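SAM dependent methyltransferase (Aquifex aeolicus, PDB 3DH0) binds S-adenosylmethionine and is probably a methyltransferase that uses it as methyl donor. Local coordinates at residues R20-K31 with F50-M58. Residues are numbered along the deposited sequence; the frame is centred on the assembly and turned at random.
With SAM (S-adenosylmethionine), chain C.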
# COMPACT_ATOMS: atom_id res chain seq x y z
N ARG A 20 1.67 -3.88 15.34
CA ARG A 20 1.83 -2.84 14.32
C ARG A 20 0.63 -1.92 14.45
O ARG A 20 0.65 -0.78 14.00
CB ARG A 20 1.82 -3.44 12.90
CG ARG A 20 2.89 -4.48 12.57
CD ARG A 20 4.17 -3.89 11.98
NE ARG A 20 4.04 -3.15 10.71
CZ ARG A 20 3.65 -3.66 9.53
NH1 ARG A 20 3.32 -4.93 9.41
NH2 ARG A 20 3.64 -2.88 8.46
N LEU A 21 -0.43 -2.42 15.06
CA LEU A 21 -1.63 -1.63 15.23
C LEU A 21 -1.33 -0.37 16.01
O LEU A 21 -2.03 0.63 15.90
CB LEU A 21 -2.69 -2.46 15.93
CG LEU A 21 -3.02 -3.68 15.08
CD1 LEU A 21 -3.80 -4.67 15.91
CD2 LEU A 21 -3.79 -3.26 13.84
N GLU A 22 -0.27 -0.41 16.81
CA GLU A 22 0.12 0.73 17.62
C GLU A 22 0.59 1.90 16.75
O GLU A 22 0.81 3.00 17.25
CB GLU A 22 1.24 0.31 18.57
CG GLU A 22 0.76 -0.60 19.69
CD GLU A 22 1.87 -1.48 20.24
OE1 GLU A 22 3.05 -1.10 20.06
OE2 GLU A 22 1.56 -2.54 20.84
N LEU A 23 0.73 1.65 15.45
CA LEU A 23 1.18 2.70 14.54
C LEU A 23 0.02 3.58 14.15
O LEU A 23 0.14 4.81 14.13
CB LEU A 23 1.81 2.08 13.28
CG LEU A 23 3.22 1.51 13.40
CD1 LEU A 23 3.25 0.45 14.48
CD2 LEU A 23 3.64 0.93 12.07
N PHE A 24 -1.10 2.94 13.83
CA PHE A 24 -2.33 3.63 13.45
C PHE A 24 -3.44 2.62 13.28
O PHE A 24 -3.18 1.45 13.01
CB PHE A 24 -2.13 4.41 12.14
CG PHE A 24 -1.85 3.54 10.95
CD1 PHE A 24 -2.90 2.98 10.22
CD2 PHE A 24 -0.54 3.30 10.55
CE1 PHE A 24 -2.66 2.19 9.11
CE2 PHE A 24 -0.28 2.51 9.43
CZ PHE A 24 -1.34 1.95 8.70
N ASP A 25 -4.67 3.06 13.46
CA ASP A 25 -5.84 2.19 13.31
C ASP A 25 -6.05 1.93 11.82
O ASP A 25 -6.31 2.86 11.05
CB ASP A 25 -7.08 2.85 13.90
CG ASP A 25 -8.24 1.91 13.99
OD1 ASP A 25 -8.62 1.56 15.13
OD2 ASP A 25 -8.76 1.51 12.93
N PRO A 26 -5.95 0.66 11.39
CA PRO A 26 -6.13 0.31 9.99
C PRO A 26 -7.42 0.78 9.32
O PRO A 26 -7.36 1.49 8.32
CB PRO A 26 -6.00 -1.21 10.00
CG PRO A 26 -5.00 -1.42 11.07
CD PRO A 26 -5.51 -0.51 12.16
N GLU A 27 -8.59 0.41 9.85
CA GLU A 27 -9.80 0.86 9.18
C GLU A 27 -10.19 2.30 9.40
O GLU A 27 -10.94 2.88 8.61
CB GLU A 27 -11.00 -0.06 9.45
CG GLU A 27 -11.18 -0.63 10.82
CD GLU A 27 -12.36 -1.62 10.84
OE1 GLU A 27 -13.48 -1.20 10.46
OE2 GLU A 27 -12.16 -2.80 11.21
N LYS A 28 -9.67 2.89 10.47
CA LYS A 28 -9.98 4.28 10.72
C LYS A 28 -9.33 5.06 9.60
O LYS A 28 -9.97 5.86 8.92
CB LYS A 28 -9.42 4.73 12.08
CG LYS A 28 -9.68 6.20 12.37
CD LYS A 28 -9.55 6.55 13.84
CE LYS A 28 -9.99 8.00 14.08
NZ LYS A 28 -9.70 8.49 15.45
N VAL A 29 -8.04 4.81 9.39
CA VAL A 29 -7.29 5.48 8.35
C VAL A 29 -7.85 5.25 6.94
O VAL A 29 -8.00 6.20 6.18
CB VAL A 29 -5.81 5.05 8.39
CG1 VAL A 29 -5.04 5.67 7.23
CG2 VAL A 29 -5.20 5.49 9.70
N LEU A 30 -8.17 4.01 6.61
CA LEU A 30 -8.70 3.68 5.29
C LEU A 30 -10.02 4.38 5.00
O LEU A 30 -10.19 4.99 3.94
CB LEU A 30 -8.92 2.17 5.15
CG LEU A 30 -7.74 1.22 5.11
CD1 LEU A 30 -8.23 -0.20 5.40
CD2 LEU A 30 -7.05 1.30 3.76
N LYS A 31 -10.94 4.27 5.95
CA LYS A 31 -12.27 4.86 5.83
C LYS A 31 -12.14 6.35 5.62
O LYS A 31 -12.90 6.96 4.87
CB LYS A 31 -13.08 4.59 7.10
CG LYS A 31 -14.54 5.02 7.01
CD LYS A 31 -14.76 6.45 7.45
CE LYS A 31 -16.26 6.80 7.40
NZ LYS A 31 -17.10 5.81 8.17
N PHE A 50 -0.49 -8.29 6.14
CA PHE A 50 -0.96 -7.79 7.42
C PHE A 50 -2.25 -6.98 7.34
O PHE A 50 -3.22 -7.31 8.01
CB PHE A 50 0.12 -6.95 8.09
CG PHE A 50 -0.26 -6.45 9.45
CD1 PHE A 50 -0.40 -7.35 10.51
CD2 PHE A 50 -0.53 -5.11 9.66
CE1 PHE A 50 -0.80 -6.90 11.77
CE2 PHE A 50 -0.93 -4.65 10.93
CZ PHE A 50 -1.07 -5.55 11.98
N TYR A 51 -2.26 -5.93 6.53
CA TYR A 51 -3.45 -5.11 6.38
C TYR A 51 -4.54 -5.71 5.49
O TYR A 51 -5.60 -5.12 5.32
CB TYR A 51 -3.06 -3.73 5.84
CG TYR A 51 -2.22 -2.93 6.80
CD1 TYR A 51 -2.75 -2.47 8.00
CD2 TYR A 51 -0.89 -2.65 6.53
CE1 TYR A 51 -1.98 -1.76 8.90
CE2 TYR A 51 -0.11 -1.94 7.43
CZ TYR A 51 -0.66 -1.50 8.61
OH TYR A 51 0.09 -0.81 9.51
N LEU A 52 -4.30 -6.88 4.92
CA LEU A 52 -5.27 -7.52 4.04
C LEU A 52 -6.63 -7.81 4.68
O LEU A 52 -7.68 -7.63 4.05
CB LEU A 52 -4.68 -8.80 3.43
CG LEU A 52 -3.69 -8.60 2.26
CD1 LEU A 52 -3.23 -9.94 1.70
CD2 LEU A 52 -4.36 -7.78 1.16
N PRO A 53 -6.65 -8.28 5.94
CA PRO A 53 -7.95 -8.55 6.56
C PRO A 53 -8.81 -7.28 6.60
O PRO A 53 -10.04 -7.35 6.58
CB PRO A 53 -7.56 -9.01 7.96
CG PRO A 53 -6.28 -9.74 7.70
CD PRO A 53 -5.55 -8.82 6.76
N TYR A 54 -8.14 -6.14 6.64
CA TYR A 54 -8.81 -4.85 6.70
C TYR A 54 -9.40 -4.45 5.39
O TYR A 54 -10.59 -4.25 5.27
CB TYR A 54 -7.81 -3.81 7.19
CG TYR A 54 -7.33 -4.14 8.58
CD1 TYR A 54 -8.15 -3.91 9.68
CD2 TYR A 54 -6.10 -4.78 8.78
CE1 TYR A 54 -7.78 -4.32 10.94
CE2 TYR A 54 -5.72 -5.20 10.06
CZ TYR A 54 -6.58 -4.96 11.14
OH TYR A 54 -6.26 -5.40 12.40
N LEU A 55 -8.54 -4.31 4.39
CA LEU A 55 -8.96 -3.96 3.04
C LEU A 55 -10.08 -4.90 2.60
O LEU A 55 -11.07 -4.49 2.01
CB LEU A 55 -7.77 -4.11 2.10
CG LEU A 55 -6.56 -3.22 2.42
CD1 LEU A 55 -5.36 -3.69 1.62
CD2 LEU A 55 -6.90 -1.76 2.11
N SER A 56 -9.90 -6.18 2.89
CA SER A 56 -10.88 -7.19 2.54
C SER A 56 -12.25 -6.83 3.13
O SER A 56 -13.26 -6.79 2.43
CB SER A 56 -10.42 -8.55 3.06
OG SER A 56 -11.27 -9.59 2.64
N LYS A 57 -12.26 -6.59 4.44
CA LYS A 57 -13.48 -6.27 5.12
C LYS A 57 -14.17 -5.04 4.55
O LYS A 57 -15.39 -5.05 4.33
CB LYS A 57 -13.22 -6.05 6.61
CG LYS A 57 -14.49 -5.75 7.40
CD LYS A 57 -14.19 -5.13 8.76
CE LYS A 57 -15.48 -4.82 9.52
NZ LYS A 57 -15.25 -4.02 10.77
N MET A 58 -13.39 -3.99 4.32
CA MET A 58 -13.93 -2.72 3.82
C MET A 58 -14.51 -2.66 2.43
O MET A 58 -15.26 -1.75 2.14
CB MET A 58 -12.89 -1.62 3.97
CG MET A 58 -12.85 -1.00 5.36
SD MET A 58 -12.08 0.63 5.38
CE MET A 58 -13.32 1.59 4.51
N SAM C . 2.87 -3.24 3.67
CA SAM C . 3.25 -4.46 4.45
C SAM C . 2.54 -4.48 5.78
O SAM C . 1.79 -3.54 6.06
OXT SAM C . 2.79 -5.49 6.52
CB SAM C . 4.76 -4.49 4.67
CG SAM C . 5.43 -4.14 3.40
SD SAM C . 7.24 -4.07 3.32
CE SAM C . 7.63 -2.61 4.28
C5' SAM C . 7.46 -3.61 1.66
C4' SAM C . 7.21 -4.70 0.64
O4' SAM C . 7.37 -4.06 -0.62
C3' SAM C . 8.32 -5.78 0.61
O3' SAM C . 7.67 -6.99 1.09
C2' SAM C . 8.68 -5.96 -0.85
O2' SAM C . 8.82 -7.27 -1.36
C1' SAM C . 7.64 -5.03 -1.54
N9 SAM C . 8.07 -4.32 -2.74
C8 SAM C . 9.23 -3.63 -3.00
N7 SAM C . 9.26 -3.10 -4.18
C5 SAM C . 8.04 -3.47 -4.75
C6 SAM C . 7.44 -3.20 -6.02
N6 SAM C . 8.07 -2.48 -6.97
N1 SAM C . 6.18 -3.72 -6.27
C2 SAM C . 5.58 -4.44 -5.30
N3 SAM C . 6.05 -4.74 -4.08
C4 SAM C . 7.29 -4.22 -3.87
O HOH W 1 -1.27 -0.42 11.93
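P26 lies over one face of the Y54 ring, with its CB 3.5 Å from the ring centroid, a CH-pi contact. Its CG reaches the edge of the Y51 ring, so the proline touches both tyrosines, one by its face and one by its edge. A second CH-pi contact has R20 CG over one face of the F50 ring, offset toward the rim. The F24 and Y51 rings are nearly parallel, 16° apart, but slid so far that they barely overlap. L21 CD2 touches both F50 CZ and Y54 OH.

Aliphatic packing continues along helix segments 26-31 and 52-58, whose axes approach to 9.9 Å and cross at -49°. L30 CD2 meets L55 CD2. M58 SD rests against L30 CB at 3.5 Å; a bend at chi3 turns its methyl CE back to the backbone of K31.

The extended K57 chain places NZ 3.3 Å from E27 OE1 and about as far from OE2, a salt bridge with weak hydrogen bonds. D25 caps helix 26-33, its OD2 accepting from K28 N. One water accepts from Y51 OH and donates to R20 O and F24 O, tying the tyrosine to the backbone of the opposite segment.

At the ligand, the R20 chain bends at chi2 and chi3. Its NH1 donates to SAM OXT (3.0 Å, 161°), with OXT near the guanidinium plane; the Y51 hydroxyl lies over one face of that group. This charge pairing would favour an ionised SAM carboxylate. G45 O and K6 NZ are also hydrogen-bonded to SAM.

L55 reaches V65 of strand 64-69, and F24 packs on I142 of strand 137-144. The contact thus joins two helices beside the central sheet of a Rossmann-like class I methyltransferase fold and closes on the methionine end of its SAM pocket.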